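Local coordinates for uncharacterized protein lp_1913 (Lactobacillus plantarum, PDB 3FLH) that is of unknown function but folds as a rhodanese-like domain, a parallel-sheet alpha/beta unit, at residues 15-26 with 101-110; 60-68 with 89-98. One frame throughout, in Å; residues are numbered along the deposited sequence.

Contact 1 of 2, residues 15-26 with 101-110; sequences LYIDHHTVLADM and YELAGALEGW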
loop_
_atom_site.group_PDB
_atom_site.type_symbol
_atom_site.label_atom_id
_atom_site.label_comp_id
_atom_site.label_asym_id
_atom_site.label_seq_id
_atom_site.Cartn_x
_atom_site.Cartn_y
_atom_site.Cartn_z
ATOM N N LEU B 15 3.474 -0.533 -11.834
ATOM C CA LEU B 15 4.496 0.107 -11.010
ATOM C C LEU B 15 5.338 -0.929 -10.279
ATOM O O LEU B 15 6.445 -0.631 -9.829
ATOM C CB LEU B 15 3.845 1.022 -9.971
ATOM C CG LEU B 15 2.976 2.177 -10.467
ATOM C CD1 LEU B 15 2.282 2.813 -9.279
ATOM C CD2 LEU B 15 3.835 3.198 -11.217
ATOM N N TYR B 16 4.814 -2.147 -10.167
ATOM C CA TYR B 16 5.509 -3.207 -9.446
ATOM C C TYR B 16 6.103 -4.318 -10.298
ATOM O O TYR B 16 5.736 -4.508 -11.458
ATOM C CB TYR B 16 4.571 -3.863 -8.424
ATOM C CG TYR B 16 4.079 -2.963 -7.315
ATOM C CD1 TYR B 16 3.024 -2.075 -7.524
ATOM C CD2 TYR B 16 4.654 -3.018 -6.045
ATOM C CE1 TYR B 16 2.546 -1.269 -6.490
ATOM C CE2 TYR B 16 4.187 -2.217 -5.002
ATOM C CZ TYR B 16 3.132 -1.345 -5.232
ATOM O OH TYR B 16 2.662 -0.550 -4.208
ATOM N N ILE B 17 7.031 -5.051 -9.692
ATOM C CA ILE B 17 7.671 -6.185 -10.338
ATOM C C ILE B 17 7.621 -7.341 -9.336
ATOM O O ILE B 17 7.836 -7.150 -8.135
ATOM C CB ILE B 17 9.131 -5.862 -10.757
ATOM C CG1 ILE B 17 9.688 -7.004 -11.613
ATOM C CG2 ILE B 17 9.998 -5.623 -9.533
ATOM C CD1 ILE B 17 11.060 -6.704 -12.219
ATOM N N ASP B 18 7.299 -8.528 -9.840
ATOM C CA ASP B 18 7.178 -9.725 -9.017
ATOM C C ASP B 18 8.539 -10.223 -8.535
ATOM O O ASP B 18 9.528 -10.166 -9.265
ATOM C CB ASP B 18 6.465 -10.824 -9.818
ATOM C CG ASP B 18 5.987 -11.968 -8.950
ATOM O OD1 ASP B 18 6.835 -12.717 -8.421
ATOM O OD2 ASP B 18 4.754 -12.119 -8.795
ATOM N N HIS B 19 8.579 -10.715 -7.301
ATOM C CA HIS B 19 9.820 -11.209 -6.724
ATOM C C HIS B 19 10.357 -12.401 -7.518
ATOM O O HIS B 19 11.564 -12.630 -7.578
ATOM C CB HIS B 19 9.597 -11.585 -5.252
ATOM C CG HIS B 19 8.832 -12.858 -5.056
ATOM N ND1 HIS B 19 9.357 -14.096 -5.364
ATOM C CD2 HIS B 19 7.588 -13.087 -4.573
ATOM C CE1 HIS B 19 8.472 -15.033 -5.076
ATOM N NE2 HIS B 19 7.389 -14.447 -4.594
ATOM N N HIS B 20 9.446 -13.148 -8.136
ATOM C CA HIS B 20 9.801 -14.312 -8.946
ATOM C C HIS B 20 10.630 -13.877 -10.154
ATOM O O HIS B 20 11.590 -14.544 -10.544
ATOM C CB HIS B 20 8.524 -15.018 -9.417
ATOM C CG HIS B 20 8.774 -16.213 -10.282
ATOM N ND1 HIS B 20 9.419 -17.342 -9.823
ATOM C CD2 HIS B 20 8.475 -16.453 -11.581
ATOM C CE1 HIS B 20 9.508 -18.224 -10.802
ATOM N NE2 HIS B 20 8.942 -17.709 -11.880
ATOM N N THR B 21 10.245 -12.751 -10.746
ATOM C CA THR B 21 10.941 -12.212 -11.903
ATOM C C THR B 21 12.334 -11.742 -11.506
ATOM O O THR B 21 13.303 -11.943 -12.240
ATOM C CB THR B 21 10.178 -11.011 -12.501
ATOM O OG1 THR B 21 8.823 -11.388 -12.763
ATOM C CG2 THR B 21 10.830 -10.555 -13.797
ATOM N N VAL B 22 12.423 -11.105 -10.343
ATOM C CA VAL B 22 13.692 -10.589 -9.831
ATOM C C VAL B 22 14.612 -11.741 -9.430
ATOM O O VAL B 22 15.819 -11.719 -9.691
ATOM C CB VAL B 22 13.461 -9.674 -8.595
ATOM C CG1 VAL B 22 14.797 -9.179 -8.049
ATOM C CG2 VAL B 22 12.580 -8.494 -8.980
ATOM N N LEU B 23 14.025 -12.750 -8.800
ATOM C CA LEU B 23 14.780 -13.908 -8.347
ATOM C C LEU B 23 15.356 -14.677 -9.535
ATOM O O LEU B 23 16.555 -14.953 -9.584
ATOM C CB LEU B 23 13.872 -14.806 -7.502
ATOM C CG LEU B 23 14.540 -15.783 -6.535
ATOM C CD1 LEU B 23 13.500 -16.298 -5.550
ATOM C CD2 LEU B 23 15.181 -16.924 -7.301
ATOM N N ALA B 24 14.502 -15.002 -10.501
ATOM C CA ALA B 24 14.932 -15.737 -11.686
ATOM C C ALA B 24 16.077 -15.032 -12.403
ATOM O O ALA B 24 17.003 -15.677 -12.895
ATOM C CB ALA B 24 13.753 -15.921 -12.640
ATOM N N ASP B 25 16.010 -13.707 -12.465
ATOM C CA ASP B 25 17.043 -12.924 -13.134
ATOM C C ASP B 25 18.388 -12.976 -12.402
ATOM O O ASP B 25 19.437 -13.030 -13.043
ATOM C CB ASP B 25 16.571 -11.470 -13.299
ATOM C CG ASP B 25 17.661 -10.552 -13.833
ATOM O OD1 ASP B 25 18.406 -9.976 -13.016
ATOM O OD2 ASP B 25 17.781 -10.412 -15.072
HETATM N N MSE B 26 18.368 -12.974 -11.071
HETATM C CA MSE B 26 19.623 -13.017 -10.322
HETATM C C MSE B 26 20.203 -14.425 -10.195
HETATM O O MSE B 26 21.300 -14.599 -9.662
HETATM C CB MSE B 26 19.459 -12.401 -8.924
HETATM C CG MSE B 26 18.541 -13.160 -7.987
HETATM SE SE MSE B 26 18.513 -12.416 -6.186
HETATM C CE MSE B 26 17.511 -10.797 -6.532
ATOM N N TYR B 101 10.832 -0.170 -11.214
ATOM C CA TYR B 101 9.657 -0.789 -10.623
ATOM C C TYR B 101 9.909 -0.913 -9.128
ATOM O O TYR B 101 11.055 -0.890 -8.679
ATOM C CB TYR B 101 9.450 -2.199 -11.201
ATOM C CG TYR B 101 9.177 -2.251 -12.689
ATOM C CD1 TYR B 101 7.895 -2.014 -13.192
ATOM C CD2 TYR B 101 10.207 -2.511 -13.598
ATOM C CE1 TYR B 101 7.641 -2.029 -14.565
ATOM C CE2 TYR B 101 9.965 -2.527 -14.974
ATOM C CZ TYR B 101 8.681 -2.282 -15.449
ATOM O OH TYR B 101 8.443 -2.258 -16.804
ATOM N N GLU B 102 8.836 -1.036 -8.358
ATOM C CA GLU B 102 8.962 -1.221 -6.926
ATOM C C GLU B 102 8.841 -2.735 -6.715
ATOM O O GLU B 102 8.057 -3.389 -7.408
ATOM C CB GLU B 102 7.835 -0.508 -6.180
ATOM C CG GLU B 102 8.124 -0.413 -4.705
ATOM C CD GLU B 102 7.025 0.249 -3.898
ATOM O OE1 GLU B 102 6.481 1.285 -4.342
ATOM O OE2 GLU B 102 6.728 -0.272 -2.803
ATOM N N LEU B 103 9.619 -3.297 -5.792
ATOM C CA LEU B 103 9.555 -4.735 -5.518
ATOM C C LEU B 103 8.285 -5.064 -4.731
ATOM O O LEU B 103 8.078 -4.527 -3.649
ATOM C CB LEU B 103 10.776 -5.194 -4.696
ATOM C CG LEU B 103 10.748 -6.626 -4.121
ATOM C CD1 LEU B 103 10.762 -7.631 -5.271
ATOM C CD2 LEU B 103 11.965 -6.869 -3.211
ATOM N N ALA B 104 7.439 -5.941 -5.274
ATOM C CA ALA B 104 6.205 -6.339 -4.590
ATOM C C ALA B 104 6.578 -7.093 -3.315
ATOM O O ALA B 104 7.394 -8.012 -3.360
ATOM C CB ALA B 104 5.370 -7.239 -5.497
ATOM N N GLY B 105 5.988 -6.717 -2.185
ATOM C CA GLY B 105 6.305 -7.397 -0.940
ATOM C C GLY B 105 7.413 -6.725 -0.146
ATOM O O GLY B 105 7.523 -6.918 1.065
ATOM N N ALA B 106 8.243 -5.939 -0.827
ATOM C CA ALA B 106 9.339 -5.224 -0.175
ATOM C C ALA B 106 10.308 -6.174 0.539
ATOM O O ALA B 106 10.338 -7.369 0.249
ATOM C CB ALA B 106 8.775 -4.203 0.812
ATOM N N LEU B 107 11.092 -5.641 1.471
ATOM C CA LEU B 107 12.066 -6.445 2.207
ATOM C C LEU B 107 11.402 -7.460 3.126
ATOM O O LEU B 107 11.842 -8.608 3.216
ATOM C CB LEU B 107 12.987 -5.546 3.034
ATOM C CG LEU B 107 14.103 -6.292 3.776
ATOM C CD1 LEU B 107 14.968 -7.045 2.771
ATOM C CD2 LEU B 107 14.952 -5.307 4.572
ATOM N N GLU B 108 10.346 -7.030 3.811
ATOM C CA GLU B 108 9.615 -7.905 4.723
ATOM C C GLU B 108 9.125 -9.138 3.969
ATOM O O GLU B 108 9.316 -10.265 4.418
ATOM C CB GLU B 108 8.419 -7.157 5.330
ATOM C CG GLU B 108 7.608 -7.979 6.323
ATOM C CD GLU B 108 6.248 -7.373 6.619
ATOM O OE1 GLU B 108 5.410 -7.303 5.691
ATOM O OE2 GLU B 108 6.013 -6.968 7.778
ATOM N N GLY B 109 8.495 -8.924 2.818
ATOM C CA GLY B 109 8.000 -10.043 2.030
ATOM C C GLY B 109 9.123 -10.939 1.539
ATOM O O GLY B 109 9.030 -12.166 1.614
ATOM N N TRP B 110 10.189 -10.322 1.037
ATOM C CA TRP B 110 11.348 -11.057 0.527
ATOM C C TRP B 110 11.917 -11.990 1.601
ATOM O O TRP B 110 12.173 -13.167 1.336
ATOM C CB TRP B 110 12.414 -10.063 0.050
ATOM C CG TRP B 110 13.570 -10.674 -0.676
ATOM C CD1 TRP B 110 14.725 -11.168 -0.130
ATOM C CD2 TRP B 110 13.695 -10.839 -2.095
ATOM N NE1 TRP B 110 15.561 -11.624 -1.126
ATOM C CE2 TRP B 110 14.952 -11.435 -2.339
ATOM C CE3 TRP B 110 12.863 -10.540 -3.185
ATOM C CZ2 TRP B 110 15.397 -11.737 -3.625
ATOM C CZ3 TRP B 110 13.307 -10.843 -4.469
ATOM C CH2 TRP B 110 14.564 -11.435 -4.676
HETATM O O HOH W 1 6.575 -10.183 -4.988
#
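Leu15 O accepts from Glu102 N at 2.8 Å, and this bond opens a short parallel pairing of edge strand 16-17 with strand 101-103. Glu102 O answers to Ile17 N, and Ile17 O takes Ala104 N. On one side of the sheet the Tyr16 ring runs alongside the Glu102 side chain, Tyr16 CE2 lying 3.9 Å from Glu102 OE2 with ring and carboxylate planes 43° apart. The other side carries Ile17 and Leu103. Ile17 CB also packs on Tyr101 CB at 3.7 Å, the two side chains crossing at about a right angle.

Past the strand, Asp18 N-caps helix 19-26, its OD1 accepting from His20 N at 2.7 Å, and a water ties His19 N to Ala104 O. The helix then holds the Trp110 indole as a knob among His19, Val22, Leu23 and Met26. With CG anti to the backbone N (chi1 -172°), the indole extends to this helix, where CE of Met26, here selenomethionine, reaches Trp110 CH2 at 3.5 Å and its selenium sits at the ring edge, a Met-aromatic contact. Trp110 NE1 bonds to Pro116 O, and Tyr16 OH to Tyr12 and Lys87. An outer strand joining a parallel sheet, with helices packed beside it, fits the alpha/beta fold of a rhodanese-like domain. Strand 101-103 bonds to strand 73-77 beyond it, while Val22 touches strand 33-37 and Glu102 meets helix 85-95.

Contact 2 of 2, residues 60-68 with 89-98; sequences DLATRIGEL and ALLVLLSAGF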
loop_
_atom_site.group_PDB
_atom_site.type_symbol
_atom_site.label_atom_id
_atom_site.label_comp_id
_atom_site.label_asym_id
_atom_site.label_seq_id
_atom_site.Cartn_x
_atom_site.Cartn_y
_atom_site.Cartn_z
ATOM N N ASP B 60 18.681 10.296 -0.709
ATOM C CA ASP B 60 19.932 10.553 -1.408
ATOM C C ASP B 60 19.825 10.130 -2.865
ATOM O O ASP B 60 20.699 10.430 -3.675
ATOM C CB ASP B 60 21.075 9.791 -0.737
ATOM C CG ASP B 60 21.278 10.201 0.706
ATOM O OD1 ASP B 60 21.518 11.400 0.961
ATOM O OD2 ASP B 60 21.200 9.324 1.591
ATOM N N LEU B 61 18.740 9.438 -3.194
ATOM C CA LEU B 61 18.521 8.948 -4.549
ATOM C C LEU B 61 18.710 10.000 -5.642
ATOM O O LEU B 61 19.572 9.849 -6.510
ATOM C CB LEU B 61 17.124 8.337 -4.664
ATOM C CG LEU B 61 16.755 7.835 -6.058
ATOM C CD1 LEU B 61 17.700 6.714 -6.479
ATOM C CD2 LEU B 61 15.320 7.357 -6.056
ATOM N N ALA B 62 17.902 11.058 -5.611
ATOM C CA ALA B 62 17.996 12.117 -6.618
ATOM C C ALA B 62 19.429 12.618 -6.797
ATOM O O ALA B 62 19.840 12.983 -7.904
ATOM C CB ALA B 62 17.078 13.287 -6.246
ATOM N N THR B 63 20.186 12.624 -5.706
ATOM C CA THR B 63 21.574 13.083 -5.729
ATOM C C THR B 63 22.553 12.080 -6.344
ATOM O O THR B 63 23.469 12.467 -7.072
ATOM C CB THR B 63 22.071 13.412 -4.297
ATOM O OG1 THR B 63 21.296 14.492 -3.754
ATOM C CG2 THR B 63 23.546 13.817 -4.323
ATOM N N ARG B 64 22.349 10.797 -6.056
ATOM C CA ARG B 64 23.239 9.738 -6.541
ATOM C C ARG B 64 22.725 8.988 -7.766
ATOM O O ARG B 64 23.284 7.961 -8.159
ATOM C CB ARG B 64 23.495 8.737 -5.416
ATOM C CG ARG B 64 24.209 9.325 -4.205
ATOM C CD ARG B 64 24.318 8.303 -3.086
ATOM N NE ARG B 64 24.836 7.033 -3.586
ATOM C CZ ARG B 64 24.736 5.872 -2.947
ATOM N NH1 ARG B 64 24.137 5.799 -1.768
ATOM N NH2 ARG B 64 25.226 4.778 -3.505
ATOM N N ILE B 65 21.674 9.513 -8.379
ATOM C CA ILE B 65 21.086 8.865 -9.537
ATOM C C ILE B 65 21.978 8.977 -10.775
ATOM O O ILE B 65 21.730 8.329 -11.794
ATOM C CB ILE B 65 19.680 9.451 -9.818
ATOM C CG1 ILE B 65 18.845 8.442 -10.602
ATOM C CG2 ILE B 65 19.798 10.767 -10.571
ATOM C CD1 ILE B 65 17.394 8.826 -10.699
ATOM N N GLY B 66 23.028 9.787 -10.669
ATOM C CA GLY B 66 23.945 9.969 -11.781
ATOM C C GLY B 66 24.999 8.880 -11.863
ATOM O O GLY B 66 25.828 8.873 -12.773
ATOM N N GLU B 67 24.968 7.952 -10.913
ATOM C CA GLU B 67 25.934 6.853 -10.881
ATOM C C GLU B 67 25.289 5.580 -11.413
ATOM O O GLU B 67 25.892 4.507 -11.378
ATOM C CB GLU B 67 26.394 6.600 -9.446
ATOM C CG GLU B 67 26.373 7.828 -8.563
ATOM C CD GLU B 67 26.649 7.499 -7.109
ATOM O OE1 GLU B 67 26.237 6.408 -6.657
ATOM O OE2 GLU B 67 27.263 8.337 -6.414
ATOM N N LEU B 68 24.062 5.701 -11.906
ATOM C CA LEU B 68 23.335 4.539 -12.404
ATOM C C LEU B 68 23.412 4.339 -13.915
ATOM O O LEU B 68 23.396 5.295 -14.684
ATOM C CB LEU B 68 21.866 4.629 -11.966
ATOM C CG LEU B 68 21.608 4.810 -10.461
ATOM C CD1 LEU B 68 20.115 4.909 -10.209
ATOM C CD2 LEU B 68 22.208 3.652 -9.678
ATOM N N ALA B 89 10.746 7.058 -4.651
ATOM C CA ALA B 89 11.974 6.738 -5.376
ATOM C C ALA B 89 11.607 6.428 -6.830
ATOM O O ALA B 89 12.263 6.900 -7.755
ATOM C CB ALA B 89 12.665 5.526 -4.745
ATOM N N LEU B 90 10.554 5.631 -7.023
ATOM C CA LEU B 90 10.117 5.270 -8.364
ATOM C C LEU B 90 9.826 6.513 -9.199
ATOM O O LEU B 90 10.212 6.584 -10.366
ATOM C CB LEU B 90 8.870 4.373 -8.314
ATOM C CG LEU B 90 8.404 3.752 -9.643
ATOM C CD1 LEU B 90 9.521 2.874 -10.229
ATOM C CD2 LEU B 90 7.152 2.910 -9.425
ATOM N N LEU B 91 9.152 7.494 -8.603
ATOM C CA LEU B 91 8.812 8.728 -9.311
ATOM C C LEU B 91 10.059 9.472 -9.778
ATOM O O LEU B 91 10.094 10.032 -10.879
ATOM C CB LEU B 91 7.969 9.643 -8.413
ATOM C CG LEU B 91 7.539 10.980 -9.028
ATOM C CD1 LEU B 91 6.824 10.738 -10.345
ATOM C CD2 LEU B 91 6.627 11.722 -8.054
ATOM N N VAL B 92 11.083 9.475 -8.934
ATOM C CA VAL B 92 12.341 10.134 -9.263
ATOM C C VAL B 92 12.994 9.441 -10.460
ATOM O O VAL B 92 13.420 10.100 -11.415
ATOM C CB VAL B 92 13.307 10.103 -8.050
ATOM C CG1 VAL B 92 14.662 10.680 -8.433
ATOM C CG2 VAL B 92 12.706 10.897 -6.898
ATOM N N LEU B 93 13.053 8.113 -10.414
ATOM C CA LEU B 93 13.663 7.329 -11.486
ATOM C C LEU B 93 12.909 7.471 -12.811
ATOM O O LEU B 93 13.508 7.756 -13.852
ATOM C CB LEU B 93 13.740 5.850 -11.075
ATOM C CG LEU B 93 14.696 5.502 -9.931
ATOM C CD1 LEU B 93 14.384 4.119 -9.375
ATOM C CD2 LEU B 93 16.139 5.565 -10.446
ATOM N N LEU B 94 11.595 7.272 -12.770
ATOM C CA LEU B 94 10.780 7.386 -13.977
ATOM C C LEU B 94 10.808 8.817 -14.537
ATOM O O LEU B 94 10.822 9.006 -15.752
ATOM C CB LEU B 94 9.333 6.950 -13.695
ATOM C CG LEU B 94 9.067 5.520 -13.168
ATOM C CD1 LEU B 94 7.552 5.325 -13.013
ATOM C CD2 LEU B 94 9.632 4.474 -14.124
ATOM N N SER B 95 10.828 9.825 -13.666
ATOM C CA SER B 95 10.871 11.215 -14.138
ATOM C C SER B 95 12.205 11.524 -14.816
ATOM O O SER B 95 12.280 12.391 -15.686
ATOM C CB SER B 95 10.667 12.200 -12.982
ATOM O OG SER B 95 9.354 12.111 -12.454
ATOM N N ALA B 96 13.249 10.810 -14.411
ATOM C CA ALA B 96 14.584 11.007 -14.966
ATOM C C ALA B 96 14.802 10.231 -16.264
ATOM O O ALA B 96 15.885 10.282 -16.845
ATOM C CB ALA B 96 15.638 10.601 -13.937
ATOM N N GLY B 97 13.779 9.513 -16.713
ATOM C CA GLY B 97 13.903 8.749 -17.940
ATOM C C GLY B 97 14.428 7.337 -17.741
ATOM O O GLY B 97 14.897 6.701 -18.687
ATOM N N PHE B 98 14.359 6.839 -16.511
ATOM C CA PHE B 98 14.822 5.488 -16.214
ATOM C C PHE B 98 13.666 4.501 -16.195
ATOM O O PHE B 98 12.507 4.878 -16.017
ATOM C CB PHE B 98 15.520 5.441 -14.849
ATOM C CG PHE B 98 16.926 5.955 -14.871
ATOM C CD1 PHE B 98 17.965 5.148 -15.321
ATOM C CD2 PHE B 98 17.214 7.253 -14.457
ATOM C CE1 PHE B 98 19.270 5.629 -15.369
ATOM C CE2 PHE B 98 18.517 7.746 -14.501
ATOM C CZ PHE B 98 19.548 6.931 -14.955
#
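Helices 60-64 and 89-95 run nearly alongside each other in the same direction, their short axes 9.9 Å apart at closest approach and crossing at -22°. Leu61 opens the apolar seam: its CD2 presses on Ala89, 3.5 Å from CB, a tighter fit than usual for two carbons, and also meets Val92 CB. Val92 CG1 in turn touches Ala62.

Ile65 is the hub. Its CG1 stands anti to the backbone N (chi1 -156°) and carries CD1 into the other segment, where CD1 touches Leu93 CD2 at 3.5 Å, Val92 CG1 at 4.0 Å and Ala96 CB. Leu68 reaches the same Leu93 methyl with CD1, the two leucines crossing at about a right angle, so Leu93 CD2 is shared by both residues.

Phe98 closes the end of the seam beyond the C-terminus of helix 89-95. Its ring slides past Ile65 in the opposite direction, CE2 lying 4.0 Å from Ile65 CG1, and presents its edge to Leu68 O. The backbone brings it there: Gly97 takes positive phi in a Schellman motif that ends helix 89-95, and Phe98 N bonds back to Leu93 O at 2.9 Å. An alanine in place of Phe98 is likely to leave a gap beside Ile65 and Leu68, with the Ile65 side chain less firmly held.

The seam rests against the sheet: Ala89 and Leu93 touch Val76 and Leu68 touches Tyr74, both of strand 73-77, while Leu93 also meets Ala100 of strand 99-103. Met56, just after strand 54-55, packs against Leu61 and Leu68. The two helices and the turns that follow them thus pack side by side on the sheet, as in the alpha/beta layers of a rhodanese-like domain, and Leu90 and Leu94 of helix 85-95 pack on Leu9 of the second subunit.

How the contacts relate
Both contacts belong to one rhodanese-like domain, with centres about 19 Å apart, and contact 2 is nested in the chain between the two segments of contact 1. Helix 85-95 and strand 99-103 follow one another, so the second segment of contact 2 leads, after two residues, into that of contact 1. They also touch through Leu90: its CD1 lies 3.5 Å from Tyr101 N, and its CD2 lies 3.6 Å from Leu15 O. Contact 1 pairs outer strand 16-17 with strand 99-103 and packs helix 19-26 on Trp110 and Leu103, whereas contact 2 sets two helices and their following turns against strands 73-77 and 99-103. The second subunit touches both, reaching Leu15 and Tyr101 in contact 1 and Leu90, Leu91 and Leu94 in contact 2.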